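Local coordinates for protein D-galactonate dehydratase family member SEN1436 (Salmonella enterica subsp. enterica serovar Enteritidis, PDB 3TW9) that dehydrates D-gluconate to 2-dehydro-3-deoxy-D-gluconate with low activity in vitro, using one magnesium ion per subunit, and probably has no significant role in gluconate breakdown in vivo, at residues Ile165-Gln179 and Leu235-Asp248. Sequence-based numbering, arbitrary orientation.
Sequences IRARMEEGYQYVRCQ and LRNKLGFGIEFIHD
Strands 175-177 and 244-248 run parallel, 24° apart and 4.7 Å between axes, with Val176 in register with Phe245; Val176 N donates to Glu244 O and Ile246 N to Val176 O. Beyond this ladder the side chain of Gln179 continues the pairing. Gln179 OE1 accepts Asp248 N at 2.8 Å on a lone pair in the amide carbonyl plane, while Gln179 NE2 donates to Asp248 O at 3.0 Å, so both ends of the amide are used and its rotation is fixed. His247 directs ND1 to Cys178 O at 2.8 Å, nearly straight (175°) and in the ring plane; NE2 bonds Tyr224. On the Phe245 side, Cys178 SG sits obliquely 3.5 Å from Phe245 CD1, whereas Val176 CG2 meets the ring edge. With CG1 anti to the backbone N (chi1 -178°), Ile243 reaches Met169 CG through CD1. Ile165 CD1 meets Leu235 CD2 at 3.8 Å, linking helix segments 165-171 and 235-239 through side chains, their axes 13.1 Å apart. These adjacent parallel strands, each following a helix, belong to the enolase-superfamily beta/alpha barrel. The two amide bonds hold the backbone of Asp248; distant Arg177, salt-bridged to Asp154, may slightly offset the like charges of magnesium ligands Asp248 and Glu274.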
loop_
_atom_site.group_PDB
_atom_site.type_symbol
_atom_site.label_atom_id
_atom_site.label_comp_id
_atom_site.label_asym_id
_atom_site.label_seq_id
_atom_site.Cartn_x
_atom_site.Cartn_y
_atom_site.Cartn_z
ATOM N N ILE C 165 -26.945 -22.461 -12.601
ATOM C CA ILE C 165 -25.754 -22.900 -11.859
ATOM C C ILE C 165 -25.109 -24.076 -12.562
ATOM O O ILE C 165 -23.913 -24.066 -12.798
ATOM C CB ILE C 165 -26.055 -23.302 -10.369
ATOM C CG1 ILE C 165 -26.577 -22.112 -9.559
ATOM C CG2 ILE C 165 -24.785 -23.806 -9.675
ATOM C CD1 ILE C 165 -27.156 -22.513 -8.228
ATOM N N ARG C 166 -25.919 -25.076 -12.919
ATOM C CA ARG C 166 -25.440 -26.213 -13.718
ATOM C C ARG C 166 -24.789 -25.763 -15.026
ATOM O O ARG C 166 -23.658 -26.171 -15.329
ATOM C CB ARG C 166 -26.571 -27.220 -13.969
ATOM C CG ARG C 166 -26.929 -28.043 -12.729
ATOM C CD ARG C 166 -27.649 -29.336 -13.086
ATOM N NE ARG C 166 -27.772 -30.212 -11.924
ATOM C CZ ARG C 166 -28.811 -30.220 -11.094
ATOM N NH1 ARG C 166 -29.837 -29.394 -11.292
ATOM N NH2 ARG C 166 -28.824 -31.054 -10.060
ATOM N N ALA C 167 -25.481 -24.902 -15.773
ATOM C CA ALA C 167 -24.946 -24.327 -17.009
ATOM C C ALA C 167 -23.613 -23.612 -16.789
ATOM O O ALA C 167 -22.670 -23.778 -17.571
ATOM C CB ALA C 167 -25.965 -23.385 -17.653
ATOM N N ARG C 168 -23.511 -22.832 -15.712
ATOM C CA ARG C 168 -22.262 -22.084 -15.488
ATOM C C ARG C 168 -21.127 -23.011 -15.039
ATOM O O ARG C 168 -19.962 -22.784 -15.391
ATOM C CB ARG C 168 -22.453 -20.916 -14.488
ATOM C CG ARG C 168 -23.476 -19.847 -14.901
ATOM C CD ARG C 168 -23.084 -18.967 -16.102
ATOM N NE ARG C 168 -23.383 -19.561 -17.415
ATOM C CZ ARG C 168 -24.600 -19.718 -17.948
ATOM N NH1 ARG C 168 -24.725 -20.258 -19.152
ATOM N NH2 ARG C 168 -25.697 -19.349 -17.307
ATOM N N MET C 169 -21.478 -24.053 -14.282
ATOM C CA MET C 169 -20.507 -25.076 -13.864
ATOM C C MET C 169 -19.976 -25.838 -15.074
ATOM O O MET C 169 -18.785 -26.059 -15.180
ATOM C CB MET C 169 -21.108 -26.038 -12.853
ATOM C CG MET C 169 -21.294 -25.417 -11.460
ATOM S SD MET C 169 -22.032 -26.561 -10.309
ATOM C CE MET C 169 -20.677 -27.695 -10.046
ATOM N N GLU C 170 -20.868 -26.173 -16.007
ATOM C CA GLU C 170 -20.476 -26.737 -17.319
ATOM C C GLU C 170 -19.508 -25.859 -18.123
ATOM O O GLU C 170 -18.585 -26.371 -18.756
ATOM C CB GLU C 170 -21.721 -27.051 -18.171
ATOM C CG GLU C 170 -22.413 -28.364 -17.802
ATOM C CD GLU C 170 -23.832 -28.473 -18.350
ATOM O OE1 GLU C 170 -24.687 -29.067 -17.657
ATOM O OE2 GLU C 170 -24.098 -27.963 -19.460
ATOM N N GLU C 171 -19.728 -24.539 -18.099
ATOM C CA GLU C 171 -18.845 -23.569 -18.743
ATOM C C GLU C 171 -17.469 -23.451 -18.077
ATOM O O GLU C 171 -16.552 -22.930 -18.693
ATOM C CB GLU C 171 -19.486 -22.180 -18.797
ATOM C CG GLU C 171 -20.713 -22.091 -19.679
ATOM C CD GLU C 171 -21.204 -20.665 -19.894
ATOM O OE1 GLU C 171 -20.632 -19.715 -19.311
ATOM O OE2 GLU C 171 -22.176 -20.499 -20.666
ATOM N N GLY C 172 -17.337 -23.900 -16.824
ATOM C CA GLY C 172 -16.045 -23.872 -16.133
ATOM C C GLY C 172 -16.002 -22.967 -14.909
ATOM O O GLY C 172 -14.951 -22.854 -14.263
ATOM N N TYR C 173 -17.118 -22.311 -14.589
ATOM C CA TYR C 173 -17.166 -21.495 -13.356
ATOM C C TYR C 173 -17.083 -22.396 -12.137
ATOM O O TYR C 173 -17.796 -23.419 -12.031
ATOM C CB TYR C 173 -18.417 -20.624 -13.329
ATOM C CG TYR C 173 -18.306 -19.413 -14.219
ATOM C CD1 TYR C 173 -17.666 -18.255 -13.765
ATOM C CD2 TYR C 173 -18.820 -19.420 -15.532
ATOM C CE1 TYR C 173 -17.570 -17.116 -14.575
ATOM C CE2 TYR C 173 -18.718 -18.291 -16.347
ATOM C CZ TYR C 173 -18.088 -17.146 -15.865
ATOM O OH TYR C 173 -17.976 -16.038 -16.664
ATOM N N GLN C 174 -16.198 -22.021 -11.216
ATOM C CA GLN C 174 -15.960 -22.781 -9.995
ATOM C C GLN C 174 -16.496 -22.034 -8.774
ATOM O O GLN C 174 -16.367 -22.503 -7.647
ATOM C CB GLN C 174 -14.471 -23.079 -9.860
ATOM C CG GLN C 174 -13.997 -23.973 -10.999
ATOM C CD GLN C 174 -12.622 -24.532 -10.764
ATOM O OE1 GLN C 174 -12.486 -25.665 -10.297
ATOM N NE2 GLN C 174 -11.601 -23.735 -11.023
ATOM N N TYR C 175 -17.108 -20.886 -9.048
ATOM C CA TYR C 175 -17.660 -19.995 -8.023
ATOM C C TYR C 175 -18.890 -19.341 -8.647
ATOM O O TYR C 175 -18.806 -18.814 -9.751
ATOM C CB TYR C 175 -16.682 -18.866 -7.671
ATOM C CG TYR C 175 -15.269 -19.220 -7.259
ATOM C CD1 TYR C 175 -14.850 -19.078 -5.924
ATOM C CD2 TYR C 175 -14.323 -19.604 -8.214
ATOM C CE1 TYR C 175 -13.526 -19.392 -5.558
ATOM C CE2 TYR C 175 -13.034 -19.907 -7.876
ATOM C CZ TYR C 175 -12.634 -19.800 -6.557
ATOM O OH TYR C 175 -11.327 -20.098 -6.285
ATOM N N VAL C 176 -20.025 -19.349 -7.949
ATOM C CA VAL C 176 -21.269 -18.751 -8.487
ATOM C C VAL C 176 -22.039 -17.990 -7.433
ATOM O O VAL C 176 -22.112 -18.431 -6.304
ATOM C CB VAL C 176 -22.270 -19.818 -9.060
ATOM C CG1 VAL C 176 -21.808 -20.307 -10.434
ATOM C CG2 VAL C 176 -22.423 -20.991 -8.106
ATOM N N ARG C 177 -22.637 -16.872 -7.834
ATOM C CA ARG C 177 -23.586 -16.181 -6.969
ATOM C C ARG C 177 -24.943 -16.824 -7.116
ATOM O O ARG C 177 -25.402 -17.010 -8.245
ATOM C CB ARG C 177 -23.707 -14.728 -7.373
ATOM C CG ARG C 177 -24.587 -13.927 -6.383
ATOM C CD ARG C 177 -24.682 -12.478 -6.785
ATOM N NE ARG C 177 -25.811 -12.258 -7.685
ATOM C CZ ARG C 177 -26.381 -11.077 -7.892
ATOM N NH1 ARG C 177 -25.912 -9.996 -7.269
ATOM N NH2 ARG C 177 -27.415 -10.978 -8.725
ATOM N N CYS C 178 -25.573 -17.133 -5.982
ATOM C CA CYS C 178 -26.873 -17.805 -5.933
ATOM C C CYS C 178 -27.849 -16.959 -5.154
ATOM O O CYS C 178 -27.612 -16.645 -3.981
ATOM C CB CYS C 178 -26.762 -19.161 -5.241
ATOM S SG CYS C 178 -25.466 -20.198 -5.925
ATOM N N GLN C 179 -28.932 -16.581 -5.823
ATOM C CA GLN C 179 -30.006 -15.789 -5.220
ATOM C C GLN C 179 -31.351 -16.512 -5.377
ATOM O O GLN C 179 -31.476 -17.468 -6.165
ATOM C CB GLN C 179 -30.076 -14.387 -5.850
ATOM C CG GLN C 179 -28.737 -13.572 -5.906
ATOM C CD GLN C 179 -28.196 -13.136 -4.536
ATOM O OE1 GLN C 179 -27.020 -13.327 -4.254
ATOM N NE2 GLN C 179 -29.046 -12.550 -3.702
ATOM N N LEU C 235 -29.704 -26.474 -2.616
ATOM C CA LEU C 235 -28.582 -26.427 -3.535
ATOM C C LEU C 235 -27.429 -27.288 -3.050
ATOM O O LEU C 235 -26.798 -27.955 -3.847
ATOM C CB LEU C 235 -28.110 -24.980 -3.765
ATOM C CG LEU C 235 -29.072 -24.045 -4.517
ATOM C CD1 LEU C 235 -28.519 -22.645 -4.574
ATOM C CD2 LEU C 235 -29.414 -24.567 -5.922
ATOM N N ARG C 236 -27.145 -27.295 -1.752
ATOM C CA ARG C 236 -26.073 -28.179 -1.272
ATOM C C ARG C 236 -26.450 -29.666 -1.398
ATOM O O ARG C 236 -25.590 -30.509 -1.655
ATOM C CB ARG C 236 -25.642 -27.847 0.157
ATOM C CG ARG C 236 -24.832 -26.555 0.251
ATOM C CD ARG C 236 -23.544 -26.637 -0.570
ATOM N NE ARG C 236 -22.640 -25.538 -0.200
ATOM C CZ ARG C 236 -21.597 -25.123 -0.913
ATOM N NH1 ARG C 236 -21.319 -25.686 -2.092
ATOM N NH2 ARG C 236 -20.846 -24.119 -0.461
ATOM N N ASN C 237 -27.733 -29.970 -1.244
ATOM C CA ASN C 237 -28.189 -31.362 -1.369
ATOM C C ASN C 237 -28.032 -31.884 -2.784
ATOM O O ASN C 237 -27.654 -33.038 -2.995
ATOM C CB ASN C 237 -29.633 -31.522 -0.890
ATOM C CG ASN C 237 -29.746 -31.574 0.638
ATOM O OD1 ASN C 237 -28.762 -31.802 1.346
ATOM N ND2 ASN C 237 -30.955 -31.359 1.147
ATOM N N LYS C 238 -28.288 -31.010 -3.745
ATOM C CA LYS C 238 -28.205 -31.362 -5.151
ATOM C C LYS C 238 -26.818 -31.256 -5.769
ATOM O O LYS C 238 -26.459 -32.058 -6.634
ATOM C CB LYS C 238 -29.201 -30.513 -5.970
ATOM C CG LYS C 238 -30.676 -30.732 -5.632
ATOM C CD LYS C 238 -31.234 -31.988 -6.294
ATOM C CE LYS C 238 -32.654 -32.268 -5.825
ATOM N NZ LYS C 238 -33.278 -33.405 -6.560
ATOM N N LEU C 239 -26.032 -30.272 -5.344
ATOM C CA LEU C 239 -24.793 -29.964 -6.048
ATOM C C LEU C 239 -23.534 -30.293 -5.248
ATOM O O LEU C 239 -22.449 -30.354 -5.812
ATOM C CB LEU C 239 -24.787 -28.503 -6.539
ATOM C CG LEU C 239 -25.834 -28.119 -7.593
ATOM C CD1 LEU C 239 -26.155 -26.636 -7.561
ATOM C CD2 LEU C 239 -25.399 -28.553 -8.989
ATOM N N GLY C 240 -23.680 -30.509 -3.944
ATOM C CA GLY C 240 -22.533 -30.824 -3.099
ATOM C C GLY C 240 -21.720 -29.588 -2.732
ATOM O O GLY C 240 -22.137 -28.456 -2.999
ATOM N N PHE C 241 -20.550 -29.818 -2.147
ATOM C CA PHE C 241 -19.803 -28.755 -1.472
ATOM C C PHE C 241 -18.546 -28.320 -2.203
ATOM O O PHE C 241 -17.854 -27.422 -1.736
ATOM C CB PHE C 241 -19.459 -29.168 -0.035
ATOM C CG PHE C 241 -20.590 -28.990 0.940
ATOM C CD1 PHE C 241 -20.668 -27.846 1.728
ATOM C CD2 PHE C 241 -21.568 -29.965 1.078
ATOM C CE1 PHE C 241 -21.719 -27.688 2.624
ATOM C CE2 PHE C 241 -22.620 -29.806 1.966
ATOM C CZ PHE C 241 -22.697 -28.665 2.739
ATOM N N GLY C 242 -18.252 -28.941 -3.342
ATOM C CA GLY C 242 -17.100 -28.565 -4.152
ATOM C C GLY C 242 -17.261 -27.197 -4.800
ATOM O O GLY C 242 -16.316 -26.402 -4.818
ATOM N N ILE C 243 -18.464 -26.923 -5.311
ATOM C CA ILE C 243 -18.804 -25.626 -5.916
ATOM C C ILE C 243 -18.809 -24.527 -4.838
ATOM O O ILE C 243 -19.319 -24.729 -3.750
ATOM C CB ILE C 243 -20.166 -25.689 -6.678
ATOM C CG1 ILE C 243 -20.515 -24.355 -7.357
ATOM C CG2 ILE C 243 -21.310 -26.178 -5.783
ATOM C CD1 ILE C 243 -19.544 -23.963 -8.458
ATOM N N GLU C 244 -18.203 -23.390 -5.155
ATOM C CA GLU C 244 -18.223 -22.242 -4.250
ATOM C C GLU C 244 -19.457 -21.370 -4.501
ATOM O O GLU C 244 -19.765 -21.019 -5.652
ATOM C CB GLU C 244 -16.941 -21.410 -4.376
ATOM C CG GLU C 244 -15.636 -22.125 -4.017
ATOM C CD GLU C 244 -15.460 -22.426 -2.522
ATOM O OE1 GLU C 244 -16.154 -21.834 -1.673
ATOM O OE2 GLU C 244 -14.620 -23.283 -2.196
ATOM N N PHE C 245 -20.153 -21.030 -3.413
ATOM C CA PHE C 245 -21.381 -20.228 -3.448
ATOM C C PHE C 245 -21.178 -18.866 -2.815
ATOM O O PHE C 245 -20.561 -18.757 -1.753
ATOM C CB PHE C 245 -22.497 -20.902 -2.650
ATOM C CG PHE C 245 -23.082 -22.131 -3.291
ATOM C CD1 PHE C 245 -22.964 -22.353 -4.668
ATOM C CD2 PHE C 245 -23.812 -23.030 -2.523
ATOM C CE1 PHE C 245 -23.531 -23.478 -5.253
ATOM C CE2 PHE C 245 -24.384 -24.174 -3.106
ATOM C CZ PHE C 245 -24.236 -24.378 -4.483
ATOM N N ILE C 246 -21.668 -17.847 -3.509
ATOM C CA ILE C 246 -21.777 -16.488 -2.975
ATOM C C ILE C 246 -23.244 -16.093 -2.870
ATOM O O ILE C 246 -24.047 -16.414 -3.737
ATOM C CB ILE C 246 -20.983 -15.512 -3.868
ATOM C CG1 ILE C 246 -19.501 -15.662 -3.531
ATOM C CG2 ILE C 246 -21.478 -14.028 -3.742
ATOM C CD1 ILE C 246 -18.638 -15.191 -4.553
ATOM N N HIS C 247 -23.606 -15.417 -1.784
ATOM C CA HIS C 247 -24.945 -14.883 -1.666
ATOM C C HIS C 247 -24.855 -13.425 -1.285
ATOM O O HIS C 247 -24.135 -13.077 -0.352
ATOM C CB HIS C 247 -25.793 -15.641 -0.627
ATOM C CG HIS C 247 -27.194 -15.116 -0.537
ATOM N ND1 HIS C 247 -28.116 -15.315 -1.544
ATOM C CD2 HIS C 247 -27.797 -14.317 0.376
ATOM C CE1 HIS C 247 -29.251 -14.715 -1.225
ATOM N NE2 HIS C 247 -29.081 -14.092 -0.069
ATOM N N ASP C 248 -25.618 -12.597 -1.983
ATOM C CA ASP C 248 -25.642 -11.155 -1.736
ATOM C C ASP C 248 -26.913 -10.755 -0.988
ATOM O O ASP C 248 -28.025 -10.798 -1.522
ATOM C CB ASP C 248 -25.551 -10.439 -3.112
ATOM C CG ASP C 248 -25.251 -8.958 -3.010
ATOM O OD1 ASP C 248 -25.101 -8.445 -1.885
ATOM O OD2 ASP C 248 -25.145 -8.297 -4.075
HETATM O O HOH W 1 -15.235 -24.841 -6.622
#